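Local coordinates for cell cycle serine/threonine-protein kinase CDC5/MSD2 (Saccharomyces cerevisiae, PDB 6MF4) that phosphorylates serine and threonine residues of its substrates to drive mitotic exit, and appears here as its polo-box domain, the part that recognises phosphorylated partner proteins, at residues I73-A76 / E77-Y80; V122-N125 / N126-V130; R162-S165 / R166-E169. All blocks are in the same frame, centred on the assembly; numbering follows the deposited sequence.

Interaction 1 (I73-A76 / E77-Y80); sequences IVEA and EAQY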
ATOM      1  N   ILE A  73     -15.843   0.700   3.329  1.00 16.89           N
ATOM      2  CA  ILE A  73     -16.094  -0.664   3.777  1.00 16.60           C
ATOM      3  C   ILE A  73     -17.422  -0.705   4.526  1.00 19.69           C
ATOM      4  O   ILE A  73     -18.255  -1.583   4.289  1.00 18.59           O
ATOM      5  CB  ILE A  73     -14.953  -1.177   4.675  1.00 17.05           C
ATOM      6  CG1 ILE A  73     -13.687  -1.380   3.838  1.00 16.13           C
ATOM      7  CG2 ILE A  73     -15.341  -2.489   5.361  1.00 18.56           C
ATOM      8  CD1 ILE A  73     -12.432  -1.626   4.653  1.00 18.06           C
ATOM      9  N   VAL A  74     -17.616   0.256   5.423  1.00 19.27           N
ATOM     10  CA  VAL A  74     -18.839   0.331   6.217  1.00 19.07           C
ATOM     11  C   VAL A  74     -20.054   0.522   5.310  1.00 19.52           C
ATOM     12  O   VAL A  74     -21.128  -0.013   5.585  1.00 21.10           O
ATOM     13  CB  VAL A  74     -18.758   1.472   7.262  1.00 23.27           C
ATOM     14  CG1 VAL A  74     -20.127   1.760   7.891  1.00 23.14           C
ATOM     15  CG2 VAL A  74     -17.749   1.116   8.344  1.00 25.67           C
ATOM     16  N   GLU A  75     -19.886   1.269   4.225  1.00 18.66           N
ATOM     17  CA  GLU A  75     -20.993   1.502   3.303  1.00 19.55           C
ATOM     18  C   GLU A  75     -21.307   0.235   2.522  1.00 22.33           C
ATOM     19  O   GLU A  75     -22.469  -0.055   2.237  1.00 20.06           O
ATOM     20  CB  GLU A  75     -20.673   2.651   2.347  1.00 21.52           C
ATOM     21  CG  GLU A  75     -21.647   2.794   1.172  1.00 25.50           C
ATOM     22  CD  GLU A  75     -23.093   3.010   1.607  1.00 26.66           C
ATOM     23  OE1 GLU A  75     -23.998   2.796   0.774  1.00 20.65           O
ATOM     24  OE2 GLU A  75     -23.323   3.401   2.772  1.00 21.69           O
ATOM     25  N   ALA A  76     -20.272  -0.525   2.179  1.00 18.96           N
ATOM     26  CA  ALA A  76     -20.477  -1.792   1.491  1.00 20.14           C
ATOM     27  C   ALA A  76     -21.262  -2.722   2.408  1.00 17.80           C
ATOM     28  O   ALA A  76     -22.172  -3.424   1.967  1.00 18.53           O
ATOM     29  CB  ALA A  76     -19.139  -2.417   1.082  1.00 18.91           C
ATOM     30  N   GLU A  77     -20.919  -2.702   3.694  1.00 19.47           N
ATOM     31  CA  GLU A  77     -21.599  -3.523   4.691  1.00 21.42           C
ATOM     32  C   GLU A  77     -23.057  -3.089   4.868  1.00 24.36           C
ATOM     33  O   GLU A  77     -23.935  -3.917   5.122  1.00 22.09           O
ATOM     34  CB  GLU A  77     -20.857  -3.459   6.029  1.00 22.76           C
ATOM     35  CG  GLU A  77     -19.505  -4.171   6.015  1.00 25.57           C
ATOM     36  CD  GLU A  77     -18.777  -4.101   7.346  1.00 29.71           C
ATOM     37  OE1 GLU A  77     -18.810  -3.035   7.995  1.00 28.89           O
ATOM     38  OE2 GLU A  77     -18.169  -5.119   7.743  1.00 34.05           O
ATOM     39  N   ALA A  78     -23.313  -1.793   4.721  1.00 23.41           N
ATOM     40  CA  ALA A  78     -24.674  -1.268   4.804  1.00 20.34           C
ATOM     41  C   ALA A  78     -25.489  -1.686   3.587  1.00 21.70           C
ATOM     42  O   ALA A  78     -26.684  -1.963   3.698  1.00 21.72           O
ATOM     43  CB  ALA A  78     -24.654   0.244   4.930  1.00 21.88           C
ATOM     44  N   GLN A  79     -24.846  -1.726   2.425  1.00 19.58           N
ATOM     45  CA  GLN A  79     -25.527  -2.137   1.207  1.00 21.27           C
ATOM     46  C   GLN A  79     -25.899  -3.609   1.314  1.00 25.70           C
ATOM     47  O   GLN A  79     -26.987  -4.018   0.910  1.00 22.13           O
ATOM     48  CB  GLN A  79     -24.652  -1.878  -0.020  1.00 21.13           C
ATOM     49  CG  GLN A  79     -24.563  -0.401  -0.379  1.00 23.01           C
ATOM     50  CD  GLN A  79     -23.497  -0.104  -1.409  1.00 25.08           C
ATOM     51  OE1 GLN A  79     -23.094  -0.978  -2.176  1.00 26.28           O
ATOM     52  NE2 GLN A  79     -23.032   1.138  -1.431  1.00 23.95           N
ATOM     53  N   TYR A  80     -24.996  -4.396   1.886  1.00 23.41           N
ATOM     54  CA  TYR A  80     -25.251  -5.814   2.105  1.00 22.61           C
ATOM     55  C   TYR A  80     -26.408  -6.021   3.083  1.00 30.27           C
ATOM     56  O   TYR A  80     -27.313  -6.814   2.827  1.00 29.40           O
ATOM     57  CB  TYR A  80     -23.989  -6.502   2.626  1.00 28.02           C
ATOM     58  CG  TYR A  80     -24.228  -7.894   3.166  1.00 29.48           C
ATOM     59  CD1 TYR A  80     -24.752  -8.895   2.358  1.00 33.16           C
ATOM     60  CD2 TYR A  80     -23.919  -8.209   4.481  1.00 37.18           C
ATOM     61  CE1 TYR A  80     -24.969 -10.169   2.851  1.00 34.42           C
ATOM     62  CE2 TYR A  80     -24.131  -9.478   4.980  1.00 44.49           C
ATOM     63  CZ  TYR A  80     -24.657 -10.455   4.161  1.00 40.75           C
ATOM     64  OH  TYR A  80     -24.867 -11.724   4.655  1.00 53.28           O
TER
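Gln-79 reaches back one helical turn to Glu-75. CB sits beside two backbone oxygens, those of Ala-76 and Glu-75. CG, placed anti to the carbonyl carbon (chi1 -74°), lies against Glu-75 again, with Gln-79 CG 3.4 Å from Glu-75 O and equally far from Glu-75 OE1. Gln-79 CD follows on the extended chain, 3.7 Å from Glu-75 OE1, and at the tip Gln-79 NE2 donates to Glu-75 OE1 over 2.9 Å in a nearly straight bond (166° at the hydrogen). The acceptor lies in the amide plane, whereas the donor meets OE1 on its anti side, slightly out of the carboxylate plane. The carboxylate and amide planes stand 66° apart, and the two side chains cross at about a right angle, with the Glu-75 chain bent at chi2. This i to i+4 hydrogen bond lies on the long helix 56-82, which comes before the polo box 1 sheet in the chain and here packs on helices 252-258 and 269-283, at the polo box 2 end of the domain. Regular backbone bonding continues along the helix, for example from Glu-77 N to Ile-73 O at 3.0 Å. Glu-77 takes a different course: its CG passes 3.4 Å from Ile-73 O, and its extended chain carries the carboxylate to salt bridges with Arg-270 and Lys-277. Ile-73 packs on Leu-273 and Leu-280, while Ala-76 touches Leu-252.

Interaction 2 (V122-N125 / N126-V130); sequences VLFN and NGTTV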
ATOM      1  N   VAL A 122      13.104   1.874  -1.184  1.00 11.53           N
ATOM      2  CA  VAL A 122      13.755   1.872   0.115  1.00 12.29           C
ATOM      3  C   VAL A 122      13.218   3.059   0.890  1.00 14.63           C
ATOM      4  O   VAL A 122      13.302   4.201   0.436  1.00 13.97           O
ATOM      5  CB  VAL A 122      15.285   1.951   0.019  1.00 12.41           C
ATOM      6  CG1 VAL A 122      15.905   1.972   1.415  1.00 14.82           C
ATOM      7  CG2 VAL A 122      15.829   0.774  -0.780  1.00 17.44           C
ATOM      8  N   LEU A 123      12.629   2.759   2.040  1.00 14.20           N
ATOM      9  CA  LEU A 123      12.139   3.761   2.964  1.00 15.83           C
ATOM     10  C   LEU A 123      13.223   3.978   4.008  1.00 16.24           C
ATOM     11  O   LEU A 123      13.472   3.117   4.853  1.00 16.68           O
ATOM     12  CB  LEU A 123      10.822   3.304   3.597  1.00 16.89           C
ATOM     13  CG  LEU A 123      10.168   4.191   4.659  1.00 24.54           C
ATOM     14  CD1 LEU A 123      10.041   5.627   4.187  1.00 21.19           C
ATOM     15  CD2 LEU A 123       8.800   3.624   5.010  1.00 27.44           C
ATOM     16  N   PHE A 124      13.894   5.120   3.921  1.00 16.56           N
ATOM     17  CA  PHE A 124      15.022   5.404   4.794  1.00 15.61           C
ATOM     18  C   PHE A 124      14.543   5.844   6.172  1.00 21.85           C
ATOM     19  O   PHE A 124      13.377   6.191   6.356  1.00 16.40           O
ATOM     20  CB  PHE A 124      15.913   6.463   4.156  1.00 16.22           C
ATOM     21  CG  PHE A 124      16.604   5.983   2.918  1.00 14.94           C
ATOM     22  CD1 PHE A 124      17.840   5.368   2.996  1.00 17.53           C
ATOM     23  CD2 PHE A 124      16.004   6.118   1.679  1.00 16.94           C
ATOM     24  CE1 PHE A 124      18.474   4.908   1.856  1.00 16.98           C
ATOM     25  CE2 PHE A 124      16.632   5.662   0.536  1.00 17.12           C
ATOM     26  CZ  PHE A 124      17.866   5.057   0.624  1.00 14.30           C
ATOM     27  N   ASN A 125      15.448   5.825   7.142  1.00 23.14           N
ATOM     28  CA  ASN A 125      15.070   6.050   8.531  1.00 24.31           C
ATOM     29  C   ASN A 125      14.627   7.485   8.810  1.00 21.99           C
ATOM     30  O   ASN A 125      13.922   7.735   9.784  1.00 28.03           O
ATOM     31  CB  ASN A 125      16.231   5.660   9.450  1.00 22.65           C
ATOM     32  CG  ASN A 125      16.473   4.161   9.474  1.00 25.66           C
ATOM     33  OD1 ASN A 125      15.562   3.372   9.226  1.00 27.90           O
ATOM     34  ND2 ASN A 125      17.703   3.760   9.771  1.00 20.26           N
ATOM     35  N   ASN A 126      15.020   8.424   7.954  1.00 19.83           N
ATOM     36  CA  ASN A 126      14.593   9.814   8.110  1.00 22.97           C
ATOM     37  C   ASN A 126      13.265  10.086   7.404  1.00 20.25           C
ATOM     38  O   ASN A 126      12.798  11.221   7.350  1.00 23.63           O
ATOM     39  CB  ASN A 126      15.671  10.772   7.594  1.00 22.99           C
ATOM     40  CG  ASN A 126      15.824  10.739   6.083  1.00 23.67           C
ATOM     41  OD1 ASN A 126      15.292   9.856   5.402  1.00 20.21           O
ATOM     42  ND2 ASN A 126      16.571  11.701   5.551  1.00 19.97           N
ATOM     43  N   GLY A 127      12.665   9.034   6.855  1.00 18.32           N
ATOM     44  CA  GLY A 127      11.337   9.127   6.279  1.00 16.76           C
ATOM     45  C   GLY A 127      11.307   9.383   4.785  1.00 22.15           C
ATOM     46  O   GLY A 127      10.231   9.403   4.188  1.00 18.54           O
ATOM     47  N   THR A 128      12.473   9.590   4.178  1.00 17.88           N
ATOM     48  CA  THR A 128      12.542   9.776   2.734  1.00 13.41           C
ATOM     49  C   THR A 128      12.576   8.422   2.025  1.00 15.35           C
ATOM     50  O   THR A 128      12.878   7.393   2.635  1.00 16.31           O
ATOM     51  CB  THR A 128      13.775  10.614   2.311  1.00 17.18           C
ATOM     52  OG1 THR A 128      14.980   9.916   2.648  1.00 16.91           O
ATOM     53  CG2 THR A 128      13.755  11.992   2.993  1.00 18.72           C
ATOM     54  N   THR A 129      12.255   8.438   0.736  1.00 16.08           N
ATOM     55  CA  THR A 129      12.199   7.224  -0.067  1.00 15.87           C
ATOM     56  C   THR A 129      12.948   7.393  -1.384  1.00 13.47           C
ATOM     57  O   THR A 129      12.900   8.460  -1.999  1.00 15.10           O
ATOM     58  CB  THR A 129      10.740   6.830  -0.378  1.00 17.97           C
ATOM     59  OG1 THR A 129      10.080   6.428   0.827  1.00 17.54           O
ATOM     60  CG2 THR A 129      10.677   5.682  -1.395  1.00 18.47           C
ATOM     61  N   VAL A 130      13.650   6.341  -1.797  1.00 15.54           N
ATOM     62  CA  VAL A 130      14.062   6.200  -3.187  1.00 15.15           C
ATOM     63  C   VAL A 130      13.240   5.073  -3.785  1.00 13.12           C
ATOM     64  O   VAL A 130      13.221   3.956  -3.260  1.00 14.81           O
ATOM     65  CB  VAL A 130      15.567   5.901  -3.349  1.00 16.69           C
ATOM     66  CG1 VAL A 130      15.891   5.506  -4.793  1.00 17.87           C
ATOM     67  CG2 VAL A 130      16.393   7.104  -2.952  1.00 16.14           C
TER
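Asn-126 OD1 is gripped twice by Thr-128, beside the Phe-124 side chain whose CB it approaches to 3.7 Å. The hydroxyl Thr-128 OG1 donates to Asn-126 OD1 over 2.8 Å, in the carbonyl plane and on a lone pair, while the backbone Thr-128 N binds the same oxygen from above that plane, closing an Asx turn. Both side chains bring these groups together by setting Asn-126 CG and Thr-128 OG1 between their own backbone N and carbonyl carbon (chi1 70° and 64°). The chain reverses in a type I turn from Phe-124 to Gly-127, with Gly-127 N bonded to Phe-124 O at 3.0 Å; Gly-127 takes a left-handed backbone conformation, which a residue without a side chain adopts easily. At the base of the turn, Phe-124 N donates to Thr-128 O at 2.8 Å; further along the strands, Val-122 and Val-130 form an antiparallel hydrogen-bonded pair with bonds in both directions. The Phe-124 ring has Val-122 CG1 over the centre of one face, 3.7 Å above the plane. Thr-128 O lies at its edge, and Phe-124 CE2 meets Val-130 CG2 at 3.8 Å. In the non-hydrogen-bonded pair Leu-123 with Thr-129, Leu-123 CD1 rests 3.5 Å from Thr-129 OG1. Val-122 and Val-130 also touch Val-171 of helix 165-178. This is a 3:5 beta hairpin, a type I turn followed by a G1 bulge at Gly-127, joining neighbouring strands 120-123 and 129-132 of the antiparallel sheet that, with helix 165-178 packed against it, makes up polo box 1.

Interaction 3 (R162-S165 / R166-E169); sequences RELS and RHLE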
ATOM      1  N   ARG A 162      25.316  13.520  -6.495  1.00 24.35           N
ATOM      2  CA  ARG A 162      26.252  13.176  -5.432  1.00 23.78           C
ATOM      3  C   ARG A 162      25.618  13.108  -4.043  1.00 21.47           C
ATOM      4  O   ARG A 162      26.004  12.270  -3.224  1.00 19.85           O
ATOM      5  CB  ARG A 162      27.408  14.184  -5.424  1.00 32.47           C
ATOM      6  CG  ARG A 162      26.981  15.639  -5.545  1.00 40.95           C
ATOM      7  CD  ARG A 162      28.076  16.507  -6.151  1.00 48.73           C
ATOM      8  NE  ARG A 162      27.840  17.917  -5.852  1.00 46.48           N
ATOM      9  CZ  ARG A 162      28.659  18.911  -6.179  1.00 58.75           C
ATOM     10  NH1 ARG A 162      28.340  20.154  -5.854  1.00 47.50           N
ATOM     11  NH2 ARG A 162      29.793  18.665  -6.823  1.00 49.25           N
ATOM     12  N   GLU A 163      24.643  13.969  -3.765  1.00 20.48           N
ATOM     13  CA  GLU A 163      24.046  13.992  -2.434  1.00 22.10           C
ATOM     14  C   GLU A 163      23.091  12.816  -2.206  1.00 20.09           C
ATOM     15  O   GLU A 163      22.590  12.633  -1.097  1.00 18.69           O
ATOM     16  CB  GLU A 163      23.319  15.322  -2.175  1.00 25.48           C
ATOM     17  CG  GLU A 163      22.058  15.565  -2.992  1.00 29.12           C
ATOM     18  CD  GLU A 163      22.326  16.219  -4.336  1.00 39.51           C
ATOM     19  OE1 GLU A 163      23.492  16.224  -4.793  1.00 33.35           O
ATOM     20  OE2 GLU A 163      21.361  16.739  -4.937  1.00 49.29           O
ATOM     21  N   LEU A 164      22.858  12.012  -3.246  1.00 18.21           N
ATOM     22  CA  LEU A 164      22.058  10.794  -3.114  1.00 18.09           C
ATOM     23  C   LEU A 164      22.894   9.540  -3.357  1.00 19.24           C
ATOM     24  O   LEU A 164      22.357   8.437  -3.462  1.00 19.81           O
ATOM     25  CB  LEU A 164      20.868  10.820  -4.081  1.00 19.59           C
ATOM     26  CG  LEU A 164      19.807  11.895  -3.832  1.00 17.51           C
ATOM     27  CD1 LEU A 164      18.705  11.827  -4.888  1.00 20.84           C
ATOM     28  CD2 LEU A 164      19.200  11.780  -2.433  1.00 22.16           C
ATOM     29  N   SER A 165      24.210   9.702  -3.440  1.00 16.38           N
ATOM     30  CA  SER A 165      25.082   8.579  -3.746  1.00 18.72           C
ATOM     31  C   SER A 165      24.961   7.453  -2.717  1.00 20.26           C
ATOM     32  O   SER A 165      24.835   6.287  -3.093  1.00 17.91           O
ATOM     33  CB  SER A 165      26.538   9.036  -3.844  1.00 24.26           C
ATOM     34  OG  SER A 165      27.373   7.942  -4.188  1.00 27.10           O
ATOM     35  N   ARG A 166      24.979   7.782  -1.428  1.00 18.26           N
ATOM     36  CA  ARG A 166      24.939   6.727  -0.423  1.00 16.52           C
ATOM     37  C   ARG A 166      23.559   6.062  -0.409  1.00 16.63           C
ATOM     38  O   ARG A 166      23.447   4.864  -0.142  1.00 15.31           O
ATOM     39  CB  ARG A 166      25.312   7.259   0.970  1.00 17.79           C
ATOM     40  CG  ARG A 166      24.398   8.308   1.553  1.00 16.41           C
ATOM     41  CD  ARG A 166      24.687   8.506   3.046  1.00 17.20           C
ATOM     42  NE  ARG A 166      26.075   8.887   3.330  1.00 17.94           N
ATOM     43  CZ  ARG A 166      26.507  10.140   3.467  1.00 20.10           C
ATOM     44  NH1 ARG A 166      25.673  11.163   3.339  1.00 19.76           N
ATOM     45  NH2 ARG A 166      27.786  10.376   3.736  1.00 20.73           N
ATOM     46  N   HIS A 167      22.517   6.829  -0.720  1.00 13.24           N
ATOM     47  CA  HIS A 167      21.168   6.274  -0.801  1.00 14.85           C
ATOM     48  C   HIS A 167      21.116   5.187  -1.870  1.00 17.16           C
ATOM     49  O   HIS A 167      20.513   4.135  -1.672  1.00 14.80           O
ATOM     50  CB  HIS A 167      20.131   7.356  -1.127  1.00 13.48           C
ATOM     51  CG  HIS A 167      20.155   8.529  -0.198  1.00 17.15           C
ATOM     52  ND1 HIS A 167      21.223   9.397  -0.122  1.00 17.81           N
ATOM     53  CD2 HIS A 167      19.235   8.986   0.683  1.00 20.57           C
ATOM     54  CE1 HIS A 167      20.962  10.336   0.771  1.00 23.07           C
ATOM     55  NE2 HIS A 167      19.762  10.111   1.273  1.00 20.39           N
ATOM     56  N   LEU A 168      21.744   5.443  -3.013  1.00 15.11           N
ATOM     57  CA  LEU A 168      21.670   4.498  -4.119  1.00 15.87           C
ATOM     58  C   LEU A 168      22.544   3.266  -3.885  1.00 17.99           C
ATOM     59  O   LEU A 168      22.294   2.215  -4.471  1.00 19.14           O
ATOM     60  CB  LEU A 168      22.047   5.190  -5.427  1.00 17.55           C
ATOM     61  CG  LEU A 168      20.984   6.179  -5.918  1.00 21.88           C
ATOM     62  CD1 LEU A 168      21.561   7.050  -7.007  1.00 32.76           C
ATOM     63  CD2 LEU A 168      19.743   5.454  -6.416  1.00 22.78           C
ATOM     64  N   GLU A 169      23.558   3.381  -3.030  1.00 16.51           N
ATOM     65  CA  GLU A 169      24.325   2.205  -2.620  1.00 19.38           C
ATOM     66  C   GLU A 169      23.447   1.268  -1.787  1.00 17.55           C
ATOM     67  O   GLU A 169      23.519   0.047  -1.928  1.00 16.81           O
ATOM     68  CB  GLU A 169      25.567   2.606  -1.819  1.00 23.03           C
ATOM     69  CG  GLU A 169      26.609   3.364  -2.623  1.00 25.43           C
ATOM     70  CD  GLU A 169      27.124   2.571  -3.813  1.00 33.31           C
ATOM     71  OE1 GLU A 169      27.573   1.422  -3.620  1.00 31.79           O
ATOM     72  OE2 GLU A 169      27.071   3.098  -4.944  1.00 39.19           O
TER
HETATM   73  O   HOH W   1      25.835  10.621  -0.653  1.00 16.73           O
HETATM   74  O   HOH W   2      25.811   5.287  -5.412  1.00 23.22           O
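Leu-164 lies over one face of the His-167 ring at the N-terminus of helix 165-178, the helix that packs against the antiparallel sheet of polo box 1. From the N-cap position, Leu-164 CD2 makes a CH-pi contact over the ring centre, 3.9 Å from the centroid of the His-167 ring and only 8° off the ring normal, although the two side chains as a whole run obliquely to one another. His-167 turns its ring back toward the start of the helix because CG stands anti to the carbonyl carbon (chi1 -54°), which brings His-167 CE1 within 3.4 Å of Glu-163 O. Ring atom ND1 is buried here without a polar partner. The imidazole also meets the Phe-124 ring edge to face, tying this helix end to the hairpin beside it. Leu-164 and Leu-168 both turn to the sheet, where they pack on Phe-139. Backbone bonds hold the first turn: Leu-168 N donates to Leu-164 O at 3.1 Å, and Glu-169 N to Ser-165 O. Preceding the helix, residues 162-164 form a short 3-10 segment, bridged to it by a water that donates to Arg-162 O and accepts from Arg-166 N. Ser-165 points OG at Lys-160, its hydrogen-bonding partner. A second water donates both to Ser-165 O and to Glu-169 OE2, the latter over 2.6 Å, where the bend at chi2 of Glu-169 brings the carboxylate.

Interactions 2 and 3 belong to polo box 1 and touch, their centres 12 Å apart: the hairpin and the first turn of helix 165-178 share packing through Phe-124 CZ on His-167 O, 3.6 Å apart, and through Val-130 with Leu-168. Interaction 1 is remote, about 36 Å and 47 Å away between centres and on the other side of the chain's centre, on helix 56-82. Its cross-contact side-chain chemistry is an i to i+4 hydrogen bond on the helix surface, with buried Ile-73 and Ala-76 turned to other helices. Interaction 2 joins a buried strand pair to a turn exposed at Asn-125 and Asn-126, whereas interaction 3 combines apolar packing with water-mediated links at a helix start.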